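Local atomic coordinates of tRNA dimethylallyltransferase (Bacillus halodurans, PDB entry 3EXA), a protein that probably transfers a dimethylallyl group from dimethylallyl diphosphate to the adenine at position 37 of tRNAs that read codons beginning with uridine. Residues A[201-213]-A[260-272]. Residues are numbered along the deposited sequence; the frame is centred on the assembly and turned at random.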
loop_
_atom_site.group_PDB
_atom_site.type_symbol
_atom_site.label_atom_id
_atom_site.label_comp_id
_atom_site.label_asym_id
_atom_site.label_seq_id
_atom_site.Cartn_x
_atom_site.Cartn_y
_atom_site.Cartn_z
ATOM N N ARG A 201 13.219 -22.629 37.045
ATOM C CA ARG A 201 11.831 -22.924 36.649
ATOM C C ARG A 201 10.784 -22.812 37.752
ATOM O O ARG A 201 9.940 -21.912 37.742
ATOM C CB ARG A 201 11.758 -24.340 36.048
ATOM C CG ARG A 201 10.431 -24.707 35.370
ATOM C CD ARG A 201 10.091 -23.751 34.217
ATOM N NE ARG A 201 11.114 -23.715 33.164
ATOM C CZ ARG A 201 11.131 -22.845 32.152
ATOM N NH1 ARG A 201 10.186 -21.920 32.032
ATOM N NH2 ARG A 201 12.104 -22.892 31.254
ATOM N N ASP A 202 10.840 -23.755 38.686
ATOM C CA ASP A 202 9.898 -23.826 39.794
ATOM C C ASP A 202 9.791 -22.562 40.634
ATOM O O ASP A 202 8.699 -22.187 41.061
ATOM C CB ASP A 202 10.258 -25.006 40.692
ATOM C CG ASP A 202 10.177 -26.329 39.965
ATOM O OD1 ASP A 202 10.492 -27.365 40.588
ATOM O OD2 ASP A 202 9.799 -26.333 38.772
ATOM N N VAL A 203 10.926 -21.917 40.881
ATOM C CA VAL A 203 10.966 -20.696 41.674
ATOM C C VAL A 203 10.207 -19.588 40.961
ATOM O O VAL A 203 9.335 -18.957 41.546
ATOM C CB VAL A 203 12.437 -20.257 41.933
ATOM C CG1 VAL A 203 12.483 -18.870 42.531
ATOM C CG2 VAL A 203 13.108 -21.238 42.891
ATOM N N LEU A 204 10.537 -19.373 39.691
ATOM C CA LEU A 204 9.899 -18.354 38.875
ATOM C C LEU A 204 8.381 -18.524 38.810
ATOM O O LEU A 204 7.632 -17.541 38.894
ATOM C CB LEU A 204 10.472 -18.391 37.457
ATOM C CG LEU A 204 9.813 -17.375 36.518
ATOM C CD1 LEU A 204 10.286 -15.991 36.900
ATOM C CD2 LEU A 204 10.149 -17.671 35.060
ATOM N N TYR A 205 7.921 -19.764 38.650
ATOM C CA TYR A 205 6.487 -20.049 38.564
ATOM C C TYR A 205 5.762 -19.694 39.856
ATOM O O TYR A 205 4.709 -19.048 39.830
ATOM C CB TYR A 205 6.233 -21.530 38.212
ATOM C CG TYR A 205 6.450 -21.882 36.747
ATOM C CD1 TYR A 205 6.737 -20.889 35.809
ATOM C CD2 TYR A 205 6.364 -23.203 36.299
ATOM C CE1 TYR A 205 6.938 -21.192 34.465
ATOM C CE2 TYR A 205 6.562 -23.521 34.941
ATOM C CZ TYR A 205 6.852 -22.501 34.034
ATOM O OH TYR A 205 7.066 -22.765 32.692
ATOM N N ASP A 206 6.316 -20.111 40.988
ATOM C CA ASP A 206 5.680 -19.806 42.270
ATOM C C ASP A 206 5.575 -18.309 42.466
ATOM O O ASP A 206 4.558 -17.812 42.951
ATOM C CB ASP A 206 6.469 -20.409 43.432
ATOM C CG ASP A 206 6.368 -21.914 43.482
ATOM O OD1 ASP A 206 6.964 -22.513 44.398
ATOM O OD2 ASP A 206 5.694 -22.502 42.610
ATOM N N ARG A 207 6.626 -17.584 42.093
ATOM C CA ARG A 207 6.597 -16.135 42.252
ATOM C C ARG A 207 5.553 -15.519 41.323
ATOM O O ARG A 207 5.027 -14.447 41.612
ATOM C CB ARG A 207 7.982 -15.525 41.982
ATOM C CG ARG A 207 9.004 -15.730 43.104
ATOM C CD ARG A 207 10.407 -15.433 42.597
ATOM N NE ARG A 207 10.542 -14.051 42.166
ATOM C CZ ARG A 207 10.870 -13.045 42.971
ATOM N NH1 ARG A 207 11.105 -13.279 44.253
ATOM N NH2 ARG A 207 10.954 -11.806 42.497
ATOM N N ILE A 208 5.253 -16.207 40.220
ATOM C CA ILE A 208 4.265 -15.723 39.266
ATOM C C ILE A 208 2.854 -15.975 39.817
ATOM O O ILE A 208 1.971 -15.128 39.672
ATOM C CB ILE A 208 4.462 -16.385 37.877
ATOM C CG1 ILE A 208 5.767 -15.862 37.247
ATOM C CG2 ILE A 208 3.267 -16.111 36.964
ATOM C CD1 ILE A 208 6.157 -16.516 35.949
ATOM N N ASN A 209 2.647 -17.118 40.468
ATOM C CA ASN A 209 1.344 -17.419 41.047
ATOM C C ASN A 209 1.053 -16.464 42.198
ATOM O O ASN A 209 -0.068 -15.964 42.350
ATOM C CB ASN A 209 1.279 -18.851 41.578
ATOM C CG ASN A 209 1.487 -19.889 40.500
ATOM O OD1 ASN A 209 1.043 -19.736 39.359
ATOM N ND2 ASN A 209 2.154 -20.969 40.863
ATOM N N ARG A 210 2.057 -16.214 43.020
ATOM C CA ARG A 210 1.874 -15.305 44.136
ATOM C C ARG A 210 1.617 -13.889 43.598
ATOM O O ARG A 210 0.869 -13.112 44.188
ATOM C CB ARG A 210 3.106 -15.337 45.054
ATOM C CG ARG A 210 3.144 -14.236 46.100
ATOM C CD ARG A 210 1.886 -14.234 46.928
ATOM N NE ARG A 210 1.914 -13.177 47.934
ATOM C CZ ARG A 210 0.850 -12.785 48.624
ATOM N NH1 ARG A 210 -0.324 -13.366 48.408
ATOM N NH2 ARG A 210 0.957 -11.820 49.526
ATOM N N ARG A 211 2.228 -13.555 42.471
ATOM C CA ARG A 211 2.000 -12.242 41.895
ATOM C C ARG A 211 0.510 -12.137 41.573
ATOM O O ARG A 211 -0.111 -11.101 41.813
ATOM C CB ARG A 211 2.822 -12.060 40.621
ATOM C CG ARG A 211 3.517 -10.713 40.500
ATOM C CD ARG A 211 2.998 -9.893 39.321
ATOM N NE ARG A 211 2.724 -10.707 38.134
ATOM C CZ ARG A 211 2.793 -10.258 36.881
ATOM N NH1 ARG A 211 2.516 -11.067 35.866
ATOM N NH2 ARG A 211 3.166 -9.005 36.642
ATOM N N VAL A 212 -0.066 -13.215 41.042
ATOM C CA VAL A 212 -1.490 -13.220 40.690
ATOM C C VAL A 212 -2.378 -13.022 41.913
ATOM O O VAL A 212 -3.293 -12.192 41.908
ATOM C CB VAL A 212 -1.899 -14.530 39.976
ATOM C CG1 VAL A 212 -3.413 -14.568 39.757
ATOM C CG2 VAL A 212 -1.193 -14.619 38.651
ATOM N N ASP A 213 -2.113 -13.794 42.959
ATOM C CA ASP A 213 -2.888 -13.664 44.171
ATOM C C ASP A 213 -2.757 -12.216 44.631
ATOM O O ASP A 213 -3.748 -11.584 45.003
ATOM C CB ASP A 213 -2.366 -14.600 45.261
ATOM C CG ASP A 213 -2.299 -16.045 44.816
ATOM O OD1 ASP A 213 -3.182 -16.502 44.060
ATOM O OD2 ASP A 213 -1.352 -16.739 45.246
ATOM N N ILE A 260 -9.043 -17.152 37.946
ATOM C CA ILE A 260 -7.784 -17.038 38.694
ATOM C C ILE A 260 -6.811 -18.141 38.294
ATOM O O ILE A 260 -5.628 -17.888 38.071
ATOM C CB ILE A 260 -8.026 -17.144 40.229
ATOM C CG1 ILE A 260 -8.845 -15.953 40.721
ATOM C CG2 ILE A 260 -6.700 -17.185 40.976
ATOM C CD1 ILE A 260 -9.368 -16.128 42.127
ATOM N N ASP A 261 -7.305 -19.368 38.212
ATOM C CA ASP A 261 -6.448 -20.482 37.834
ATOM C C ASP A 261 -5.931 -20.315 36.405
ATOM O O ASP A 261 -4.766 -20.594 36.123
ATOM C CB ASP A 261 -7.217 -21.796 37.965
ATOM C CG ASP A 261 -6.441 -22.980 37.421
ATOM O OD1 ASP A 261 -6.484 -23.216 36.199
ATOM O OD2 ASP A 261 -5.779 -23.674 38.217
ATOM N N THR A 262 -6.798 -19.841 35.513
ATOM C CA THR A 262 -6.443 -19.638 34.110
ATOM C C THR A 262 -5.479 -18.468 33.933
ATOM O O THR A 262 -4.587 -18.504 33.077
ATOM C CB THR A 262 -7.708 -19.419 33.256
ATOM O OG1 THR A 262 -8.449 -20.648 33.184
ATOM C CG2 THR A 262 -7.338 -18.965 31.840
ATOM N N LEU A 263 -5.657 -17.439 34.752
ATOM C CA LEU A 263 -4.787 -16.269 34.707
ATOM C C LEU A 263 -3.384 -16.682 35.118
ATOM O O LEU A 263 -2.401 -16.263 34.515
ATOM C CB LEU A 263 -5.298 -15.184 35.662
ATOM C CG LEU A 263 -4.347 -14.024 35.961
ATOM C CD1 LEU A 263 -3.782 -13.472 34.662
ATOM C CD2 LEU A 263 -5.081 -12.936 36.723
ATOM N N LYS A 264 -3.293 -17.501 36.160
ATOM C CA LYS A 264 -1.998 -17.957 36.625
ATOM C C LYS A 264 -1.290 -18.763 35.543
ATOM O O LYS A 264 -0.101 -18.564 35.277
ATOM C CB LYS A 264 -2.156 -18.803 37.884
ATOM C CG LYS A 264 -2.444 -17.982 39.144
ATOM C CD LYS A 264 -2.669 -18.880 40.362
ATOM C CE LYS A 264 -2.798 -18.069 41.650
ATOM N NZ LYS A 264 -2.916 -18.938 42.856
ATOM N N ARG A 265 -2.036 -19.670 34.925
ATOM C CA ARG A 265 -1.507 -20.518 33.877
ATOM C C ARG A 265 -1.043 -19.666 32.704
ATOM O O ARG A 265 0.101 -19.784 32.260
ATOM C CB ARG A 265 -2.581 -21.515 33.450
ATOM C CG ARG A 265 -2.170 -22.468 32.347
ATOM C CD ARG A 265 -2.836 -23.830 32.560
ATOM N NE ARG A 265 -4.250 -23.700 32.907
ATOM C CZ ARG A 265 -5.169 -23.150 32.116
ATOM N NH1 ARG A 265 -6.434 -23.071 32.515
ATOM N NH2 ARG A 265 -4.826 -22.682 30.923
ATOM N N ASN A 266 -1.915 -18.793 32.205
ATOM C CA ASN A 266 -1.517 -17.939 31.091
ATOM C C ASN A 266 -0.307 -17.085 31.467
ATOM O O ASN A 266 0.548 -16.831 30.623
ATOM C CB ASN A 266 -2.661 -17.022 30.653
ATOM C CG ASN A 266 -3.859 -17.786 30.139
ATOM O OD1 ASN A 266 -3.728 -18.895 29.627
ATOM N ND2 ASN A 266 -5.037 -17.189 30.264
ATOM N N SER A 267 -0.229 -16.640 32.721
ATOM C CA SER A 267 0.905 -15.825 33.149
ATOM C C SER A 267 2.206 -16.623 33.099
ATOM O O SER A 267 3.260 -16.086 32.744
ATOM C CB SER A 267 0.701 -15.287 34.570
ATOM O OG SER A 267 -0.288 -14.271 34.614
ATOM N N ARG A 268 2.138 -17.901 33.465
ATOM C CA ARG A 268 3.322 -18.748 33.439
ATOM C C ARG A 268 3.702 -19.060 31.995
ATOM O O ARG A 268 4.877 -19.015 31.636
ATOM C CB ARG A 268 3.078 -20.060 34.194
ATOM C CG ARG A 268 2.901 -19.905 35.697
ATOM C CD ARG A 268 2.881 -21.279 36.349
ATOM N NE ARG A 268 1.880 -22.148 35.742
ATOM C CZ ARG A 268 0.640 -22.303 36.203
ATOM N NH1 ARG A 268 0.242 -21.646 37.283
ATOM N NH2 ARG A 268 -0.202 -23.121 35.591
ATOM N N ARG A 269 2.695 -19.364 31.176
ATOM C CA ARG A 269 2.895 -19.682 29.760
ATOM C C ARG A 269 3.527 -18.510 29.022
ATOM O O ARG A 269 4.325 -18.693 28.100
ATOM C CB ARG A 269 1.553 -19.991 29.091
ATOM C CG ARG A 269 1.494 -21.297 28.328
ATOM C CD ARG A 269 1.076 -22.430 29.250
ATOM N NE ARG A 269 -0.078 -23.160 28.733
ATOM C CZ ARG A 269 -1.286 -22.635 28.546
ATOM N NH1 ARG A 269 -2.267 -23.392 28.071
ATOM N NH2 ARG A 269 -1.519 -21.360 28.833
ATOM N N TYR A 270 3.141 -17.304 29.420
ATOM C CA TYR A 270 3.647 -16.092 28.793
ATOM C C TYR A 270 5.088 -15.790 29.214
ATOM O O TYR A 270 5.850 -15.200 28.449
ATOM C CB TYR A 270 2.717 -14.925 29.129
ATOM C CG TYR A 270 3.136 -13.597 28.551
ATOM C CD1 TYR A 270 3.953 -12.729 29.273
ATOM C CD2 TYR A 270 2.710 -13.204 27.284
ATOM C CE1 TYR A 270 4.336 -11.498 28.747
ATOM C CE2 TYR A 270 3.088 -11.980 26.747
ATOM C CZ TYR A 270 3.898 -11.133 27.482
ATOM O OH TYR A 270 4.283 -9.927 26.946
ATOM N N ALA A 271 5.459 -16.194 30.428
ATOM C CA ALA A 271 6.819 -15.975 30.905
ATOM C C ALA A 271 7.729 -16.914 30.117
ATOM O O ALA A 271 8.774 -16.507 29.609
ATOM C CB ALA A 271 6.921 -16.279 32.404
ATOM N N LYS A 272 7.317 -18.175 30.014
ATOM C CA LYS A 272 8.088 -19.175 29.281
ATOM C C LYS A 272 8.324 -18.733 27.831
ATOM O O LYS A 272 9.370 -19.018 27.253
ATOM C CB LYS A 272 7.350 -20.520 29.306
ATOM C CG LYS A 272 8.044 -21.657 28.564
ATOM C CD LYS A 272 7.087 -22.841 28.396
ATOM C CE LYS A 272 5.881 -22.439 27.527
ATOM N NZ LYS A 272 4.802 -23.473 27.419
#
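Ile260, Leu263, Lys264 and Ser267 form the hole that takes Val212 as a knob, with Leu263 CD2 3.8 Å from Val212 CG1. Lys264 then shows how one long side chain can serve two purposes. The extended chain of Lys264 lays CG against the branched CB of Val212 and crosses Asn209 at about a right angle, while NZ goes on to a salt bridge with Asp213, 2.7 Å from its OD1, weak as a hydrogen bond. This oblique, roughly antiparallel pairing, with segment axes 9.3 Å apart at closest approach and N-to-C directions at 138°, joins helices 201-218 and 256-279 of the α/β P-loop fold; from helix 201-218 Arg211 touches Thr12 of the predicted ATP-binding loop. Ser267 turns its OG back to Leu263 O, which also accepts Ser267 N from the opposite face, and presents CB to Ile208 CG2 at 3.6 Å. Arg268 CD packs over one face of the Tyr205 ring, 4.0 Å from the centroid, in a CH-pi contact; the bend at chi3 (-54°) then swings the guanidinium round to Asn209, where NH1 donates within the guanidinium plane to Asn209 OD1 (2.9 Å), with amide and guanidinium planes 77° apart. Ala271 CB meets Ile208 CD1 at 3.6 Å. At Lys272, the first residue of a region thought to contact tRNA, CB and CG graze Tyr205 OH and Arg201 NH1, two atoms themselves linked by a weak hydrogen bond.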